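Local coordinates for BH0236 protein (Bacillus halodurans, PDB 5T7A), which serves as a family 56 carbohydrate-binding module, a non-catalytic domain that probably recognises beta-1,3-glucan, at residues D28-P33 with L96-T101; L72-T77 with W83-E88. One frame throughout, in Å; residues are numbered along the deposited sequence. Where two conformers were deposited one is given.

Both interactions belong to one all-antiparallel beta fold, a sandwich in which strands far apart in the sheet order face each other across the interior. Interaction 1 bridges that interior, from the outermost strand 28-32 to strand 95-103, near the other end of the order. Interaction 2 joins the neighbouring strands 72-79 and 82-88 of a hairpin and lies, along the chain, inside the loop that interaction 1 closes. Their centres are about 13 Å apart, and they touch where Phe100 CD1 lies 3.8 Å from Met76 SD. One contact thus ties the first strand to the body of the module, while the other holds a hairpin together within it.

Interaction 1 (D28-P33 with L96-T101); sequences DSHTHP and LEYSFT. With EDO (1,2-ethanediol), chain E.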
loop_
_atom_site.group_PDB
_atom_site.type_symbol
_atom_site.label_atom_id
_atom_site.label_comp_id
_atom_site.label_asym_id
_atom_site.label_seq_id
_atom_site.Cartn_x
_atom_site.Cartn_y
_atom_site.Cartn_z
ATOM N N ASP A 28 0.000 -4.568 9.679
ATOM C CA ASP A 28 -0.395 -3.234 10.137
ATOM C C ASP A 28 -1.564 -2.775 9.324
ATOM O O ASP A 28 -1.635 -2.990 8.095
ATOM C CB ASP A 28 0.687 -2.185 9.776
ATOM C CG ASP A 28 1.905 -2.316 10.537
ATOM O OD1 ASP A 28 1.950 -3.128 11.477
ATOM O OD2 ASP A 28 2.885 -1.600 10.161
ATOM N N SER A 29 -2.451 -2.067 9.979
ATOM C CA SER A 29 -3.579 -1.422 9.315
ATOM C C SER A 29 -3.699 0.037 9.708
ATOM O O SER A 29 -3.336 0.429 10.844
ATOM C CB SER A 29 -4.906 -2.119 9.532
ATOM O OG SER A 29 -4.946 -3.405 8.925
ATOM N N HIS A 30 -4.121 0.835 8.721
ATOM C CA HIS A 30 -4.408 2.227 8.914
ATOM C C HIS A 30 -5.809 2.466 8.382
ATOM O O HIS A 30 -6.142 1.936 7.334
ATOM C CB HIS A 30 -3.425 3.057 8.137
ATOM C CG HIS A 30 -2.009 2.787 8.534
ATOM N ND1 HIS A 30 -1.428 3.304 9.687
ATOM C CD2 HIS A 30 -1.089 1.973 7.976
ATOM C CE1 HIS A 30 -0.171 2.891 9.738
ATOM N NE2 HIS A 30 0.050 2.072 8.727
ATOM N N THR A 31 -6.610 3.324 9.060
ATOM C CA THR A 31 -7.961 3.474 8.648
ATOM C C THR A 31 -8.310 4.954 8.506
ATOM O O THR A 31 -7.929 5.787 9.374
ATOM C CB THR A 31 -8.950 2.838 9.640
ATOM O OG1 THR A 31 -8.616 3.198 11.003
ATOM C CG2 THR A 31 -8.904 1.358 9.493
ATOM N N HIS A 32 -9.128 5.197 7.503
ATOM C CA HIS A 32 -9.653 6.515 7.148
ATOM C C HIS A 32 -11.038 6.239 6.591
ATOM O O HIS A 32 -11.288 5.163 6.029
ATOM C CB HIS A 32 -8.824 7.222 6.078
ATOM C CG HIS A 32 -9.375 8.547 5.655
ATOM N ND1 HIS A 32 -10.281 8.693 4.627
ATOM C CD2 HIS A 32 -9.143 9.786 6.121
ATOM C CE1 HIS A 32 -10.597 9.964 4.487
ATOM N NE2 HIS A 32 -9.935 10.647 5.405
ATOM N N PRO A 33 -12.006 7.171 6.708
ATOM C CA PRO A 33 -13.298 6.816 6.132
ATOM C C PRO A 33 -13.318 6.264 4.687
ATOM O O PRO A 33 -14.161 5.430 4.350
ATOM C CB PRO A 33 -14.076 8.149 6.236
ATOM C CG PRO A 33 -13.566 8.670 7.469
ATOM C CD PRO A 33 -12.113 8.437 7.419
ATOM N N LEU A 96 9.942 0.186 5.086
ATOM C CA LEU A 96 9.123 0.427 3.887
ATOM C C LEU A 96 8.192 1.588 4.209
ATOM O O LEU A 96 7.421 1.559 5.155
ATOM C CB LEU A 96 8.341 -0.850 3.547
ATOM C CG LEU A 96 7.246 -0.678 2.480
ATOM C CD1 LEU A 96 7.875 -0.479 1.126
ATOM C CD2 LEU A 96 6.431 -1.962 2.484
ATOM N N GLU A 97 8.275 2.631 3.383
ATOM C CA GLU A 97 7.353 3.759 3.485
ATOM C C GLU A 97 6.465 3.720 2.253
ATOM O O GLU A 97 6.936 3.453 1.157
ATOM C CB GLU A 97 8.085 5.087 3.645
ATOM C CG GLU A 97 8.610 5.266 5.101
ATOM C CD GLU A 97 9.400 6.521 5.216
ATOM O OE1 GLU A 97 10.541 6.501 4.700
ATOM O OE2 GLU A 97 8.879 7.491 5.822
ATOM N N TYR A 98 5.179 4.043 2.410
ATOM C CA TYR A 98 4.230 3.834 1.338
ATOM C C TYR A 98 3.077 4.793 1.488
ATOM O O TYR A 98 2.682 5.172 2.588
ATOM C CB TYR A 98 3.719 2.400 1.294
ATOM C CG TYR A 98 3.047 1.910 2.548
ATOM C CD1 TYR A 98 3.803 1.459 3.636
ATOM C CD2 TYR A 98 1.669 1.820 2.654
ATOM C CE1 TYR A 98 3.215 1.011 4.779
ATOM C CE2 TYR A 98 1.070 1.381 3.772
ATOM C CZ TYR A 98 1.797 0.965 4.841
ATOM O OH TYR A 98 1.160 0.518 5.974
ATOM N N SER A 99 2.612 5.277 0.331
ATOM C CA SER A 99 1.437 6.168 0.270
ATOM C C SER A 99 0.623 5.768 -0.923
ATOM O O SER A 99 1.092 4.955 -1.743
ATOM C CB SER A 99 1.850 7.595 0.152
ATOM O OG SER A 99 2.700 7.779 -0.979
ATOM N N PHE A 100 -0.605 6.275 -1.003
ATOM C CA PHE A 100 -1.498 5.903 -2.073
ATOM C C PHE A 100 -2.076 7.085 -2.796
ATOM O O PHE A 100 -2.342 8.126 -2.179
ATOM C CB PHE A 100 -2.673 5.059 -1.533
ATOM C CG PHE A 100 -2.218 3.854 -0.732
ATOM C CD1 PHE A 100 -1.950 2.658 -1.341
ATOM C CD2 PHE A 100 -2.056 3.963 0.656
ATOM C CE1 PHE A 100 -1.540 1.543 -0.578
ATOM C CE2 PHE A 100 -1.649 2.899 1.372
ATOM C CZ PHE A 100 -1.371 1.679 0.786
ATOM N N THR A 101 -2.400 6.852 -4.067
ATOM C CA THR A 101 -3.259 7.774 -4.795
ATOM C C THR A 101 -4.430 6.902 -5.256
ATOM O O THR A 101 -4.211 5.952 -6.008
ATOM C CB THR A 101 -2.511 8.462 -5.960
ATOM O OG1 THR A 101 -1.458 9.290 -5.451
ATOM C CG2 THR A 101 -3.475 9.312 -6.774
HETATM C C1 EDO E . 8.986 9.235 2.450
HETATM O O1 EDO E . 10.132 9.825 1.860
HETATM C C2 EDO E . 8.374 10.295 3.308
HETATM O O2 EDO E . 8.575 10.010 4.688
HETATM O O HOH W 1 2.455 0.367 8.336
#
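Across the interior of the beta-sandwich, His30 of strand 28-32 reaches Tyr98 of strand 95-103 through side chains alone. The backbones stay well apart, with the nearest pair, His30 CA and Ser99 CA, separated by 11.2 Å. Only the phenol tip spans the gap: Tyr98 OH arrives at the edge of the imidazole, near its plane, 3.3 Å from His30 CD2. A water completes the junction. It accepts a hydrogen bond from Tyr98 OH at 2.7 Å and donates one to Asp28 OD2, also at 2.7 Å. It is further hydrogen-bonded to His30 NE2 at 3.0 Å, again at the edge of that ring. Three polar side-chain atoms from the two strands are therefore joined through a single solvent molecule, and the imidazole edge receives both the phenol oxygen and the water.

The ring of His30 is stacked on Phe114 of strand 108-117, which also pairs by backbone with Tyr98. Tyr98 CG sits between its backbone N and carbonyl carbon (chi1 58°), the torsion that sends the phenol towards strand 28-32; at the edge of its ring lie Leu96 O and Phe100 CE2, the latter 3.7 Å from Tyr98 CD2. Ile39 and Ile49 also pack on the tyrosine, so its polar end projects from an apolar setting towards the water. The adjoining Glu97 extends from the other face of strand 95-103, where an ethanediol probably taken up from the crystallisation liquor, held also by Lys65, donates from its O2 to Glu97 OE2 at 2.8 Å.

Interaction 2 (L72-T77 with W83-E88); sequences LNYRMT and WERVVE
Arg85 leans across the hairpin towards Tyr74, and from CD outwards its side chain runs along that ring. Arg85 CB lies 4.2 Å from Met76 CE. With CG anti to the backbone N (chi1 172°) and the chain bent at chi2, Arg85 CD is brought beside the ring base, 4.1 Å from Tyr74 CG. Arg85 NE lies over the ring, 3.7 Å from Tyr74 CG. The guanidinium lies flat over one ring face, the planes only 10° apart, in a cation-pi stack, with Arg85 CZ 3.6 Å from the centroid of the Tyr74 ring. Arg85 NH2 reaches furthest along the ring, 3.3 Å from Tyr74 CE1, while NH1 donates to a water that donates to Arg75 O.

Beyond Met76, whose CB packs on Trp83 CB at 3.8 Å, the backbones close up. Thr77 and Glu84 form an antiparallel hydrogen-bonded pair: Thr77 N to Glu84 O is 2.9 Å and nearly straight, and Glu84 N to Thr77 O, also 2.9 Å, is more bent. The carboxylate of Glu84 turns to Arg40 and Arg79. Backbones paired near the turn, and an arginine-tyrosine stack where the strands diverge, make this a beta-hairpin whose strands splay away from the turn.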
loop_
_atom_site.group_PDB
_atom_site.type_symbol
_atom_site.label_atom_id
_atom_site.label_comp_id
_atom_site.label_asym_id
_atom_site.label_seq_id
_atom_site.Cartn_x
_atom_site.Cartn_y
_atom_site.Cartn_z
ATOM N N LEU A 72 9.332 4.674 -5.870
ATOM C CA LEU A 72 8.855 3.820 -6.927
ATOM C C LEU A 72 7.337 3.908 -6.912
ATOM O O LEU A 72 6.760 3.959 -5.842
ATOM C CB LEU A 72 9.293 2.417 -6.618
ATOM C CG LEU A 72 10.802 2.244 -6.507
ATOM C CD1 LEU A 72 11.143 0.843 -5.987
ATOM C CD2 LEU A 72 11.404 2.462 -7.856
ATOM N N ASN A 73 6.728 4.027 -8.072
ATOM C CA ASN A 73 5.302 4.167 -8.241
ATOM C C ASN A 73 4.714 3.014 -9.060
ATOM O O ASN A 73 5.202 2.711 -10.175
ATOM C CB ASN A 73 4.972 5.494 -8.887
ATOM C CG ASN A 73 5.676 6.630 -8.176
ATOM O OD1 ASN A 73 5.364 6.943 -7.023
ATOM N ND2 ASN A 73 6.703 7.183 -8.812
ATOM N N TYR A 74 3.618 2.412 -8.573
ATOM C CA TYR A 74 3.052 1.255 -9.225
ATOM C C TYR A 74 1.537 1.346 -9.202
ATOM O O TYR A 74 0.941 1.796 -8.213
ATOM C CB TYR A 74 3.429 -0.053 -8.565
ATOM C CG TYR A 74 4.894 -0.332 -8.420
ATOM C CD1 TYR A 74 5.634 -0.842 -9.491
ATOM C CD2 TYR A 74 5.585 -0.024 -7.264
ATOM C CE1 TYR A 74 6.991 -1.076 -9.366
ATOM C CE2 TYR A 74 6.918 -0.310 -7.104
ATOM C CZ TYR A 74 7.644 -0.860 -8.161
ATOM O OH TYR A 74 9.013 -1.063 -8.067
ATOM N N ARG A 75 0.905 0.924 -10.289
ATOM C CA ARG A 75 -0.527 0.650 -10.286
ATOM C C ARG A 75 -0.722 -0.629 -9.531
ATOM O O ARG A 75 -0.134 -1.671 -9.903
ATOM C CB ARG A 75 -1.070 0.607 -11.740
ATOM C CG ARG A 75 -2.531 0.214 -11.855
ATOM C CD ARG A 75 -3.462 1.242 -11.268
ATOM N NE ARG A 75 -3.336 2.589 -11.831
ATOM C CZ ARG A 75 -3.837 2.956 -13.015
ATOM N NH1 ARG A 75 -4.536 2.129 -13.728
ATOM N NH2 ARG A 75 -3.655 4.167 -13.447
ATOM N N MET A 76 -1.550 -0.607 -8.496
ATOM C CA MET A 76 -1.862 -1.773 -7.724
ATOM C C MET A 76 -2.734 -2.703 -8.553
ATOM O O MET A 76 -3.382 -2.283 -9.549
ATOM C CB MET A 76 -2.510 -1.356 -6.384
ATOM C CG MET A 76 -1.621 -0.418 -5.581
ATOM S SD MET A 76 -2.356 -0.097 -3.916
ATOM C CE MET A 76 -1.808 -1.500 -2.998
ATOM N N THR A 77 -2.773 -3.948 -8.124
ATOM C CA THR A 77 -3.616 -4.979 -8.722
ATOM C C THR A 77 -4.906 -5.130 -7.985
ATOM O O THR A 77 -4.908 -5.317 -6.782
ATOM C CB THR A 77 -2.894 -6.297 -8.755
ATOM O OG1 THR A 77 -1.665 -6.118 -9.500
ATOM C CG2 THR A 77 -3.789 -7.344 -9.486
ATOM N N TRP A 83 -7.044 -3.772 -3.418
ATOM C CA TRP A 83 -5.911 -3.462 -4.310
ATOM C C TRP A 83 -4.637 -3.889 -3.574
ATOM O O TRP A 83 -4.451 -3.651 -2.374
ATOM C CB TRP A 83 -5.881 -2.031 -4.669
ATOM C CG TRP A 83 -7.084 -1.555 -5.384
ATOM C CD1 TRP A 83 -8.334 -1.300 -4.862
ATOM C CD2 TRP A 83 -7.198 -1.343 -6.787
ATOM N NE1 TRP A 83 -9.175 -0.915 -5.849
ATOM C CE2 TRP A 83 -8.523 -0.990 -7.046
ATOM C CE3 TRP A 83 -6.306 -1.430 -7.850
ATOM C CZ2 TRP A 83 -8.959 -0.679 -8.325
ATOM C CZ3 TRP A 83 -6.788 -1.140 -9.132
ATOM C CH2 TRP A 83 -8.095 -0.774 -9.322
ATOM N N GLU A 84 -3.723 -4.515 -4.306
ATOM C CA GLU A 84 -2.525 -5.113 -3.697
ATOM C C GLU A 84 -1.272 -4.814 -4.474
ATOM O O GLU A 84 -1.324 -4.665 -5.720
ATOM C CB GLU A 84 -2.644 -6.625 -3.668
ATOM C CG GLU A 84 -3.757 -7.057 -2.760
ATOM C CD GLU A 84 -3.997 -8.572 -2.720
ATOM O OE1 GLU A 84 -4.009 -9.221 -3.830
ATOM O OE2 GLU A 84 -4.269 -9.076 -1.589
ATOM N N ARG A 85 -0.165 -4.738 -3.745
ATOM C CA ARG A 85 1.169 -4.716 -4.335
ATOM C C ARG A 85 2.071 -5.568 -3.416
ATOM O O ARG A 85 2.281 -5.242 -2.262
ATOM C CB ARG A 85 1.703 -3.315 -4.499
ATOM C CG ARG A 85 3.153 -3.247 -4.932
ATOM C CD ARG A 85 3.332 -3.523 -6.373
ATOM N NE ARG A 85 4.779 -3.637 -6.660
ATOM C CZ ARG A 85 5.198 -3.944 -7.875
ATOM N NH1 ARG A 85 4.312 -4.074 -8.852
ATOM N NH2 ARG A 85 6.507 -4.096 -8.086
ATOM N N VAL A 86 2.700 -6.576 -3.997
ATOM C CA VAL A 86 3.673 -7.418 -3.288
ATOM C C VAL A 86 5.047 -6.748 -3.347
ATOM O O VAL A 86 5.493 -6.286 -4.403
ATOM C CB VAL A 86 3.684 -8.863 -3.890
ATOM C CG1 VAL A 86 4.752 -9.721 -3.226
ATOM C CG2 VAL A 86 2.347 -9.549 -3.724
ATOM N N VAL A 87 5.685 -6.635 -2.210
ATOM C CA VAL A 87 7.025 -6.115 -2.103
ATOM C C VAL A 87 7.889 -7.282 -1.680
ATOM O O VAL A 87 7.691 -7.878 -0.608
ATOM C CB VAL A 87 7.133 -5.014 -1.076
ATOM C CG1 VAL A 87 8.570 -4.519 -0.976
ATOM C CG2 VAL A 87 6.229 -3.879 -1.490
ATOM N N GLU A 88 8.814 -7.629 -2.585
ATOM C CA GLU A 88 9.658 -8.835 -2.353
ATOM C C GLU A 88 10.993 -8.496 -1.762
ATOM O O GLU A 88 11.525 -7.388 -1.914
ATOM C CB GLU A 88 9.853 -9.628 -3.655
ATOM C CG GLU A 88 8.572 -10.070 -4.314
ATOM C CD GLU A 88 8.826 -10.931 -5.512
ATOM O OE1 GLU A 88 9.194 -10.370 -6.563
ATOM O OE2 GLU A 88 8.693 -12.161 -5.372
HETATM O O HOH W 2 1.515 -3.499 -9.076
HETATM O O HOH W 3 0.337 -5.456 -8.025
HETATM O O HOH W 4 -4.264 -8.210 -6.280
#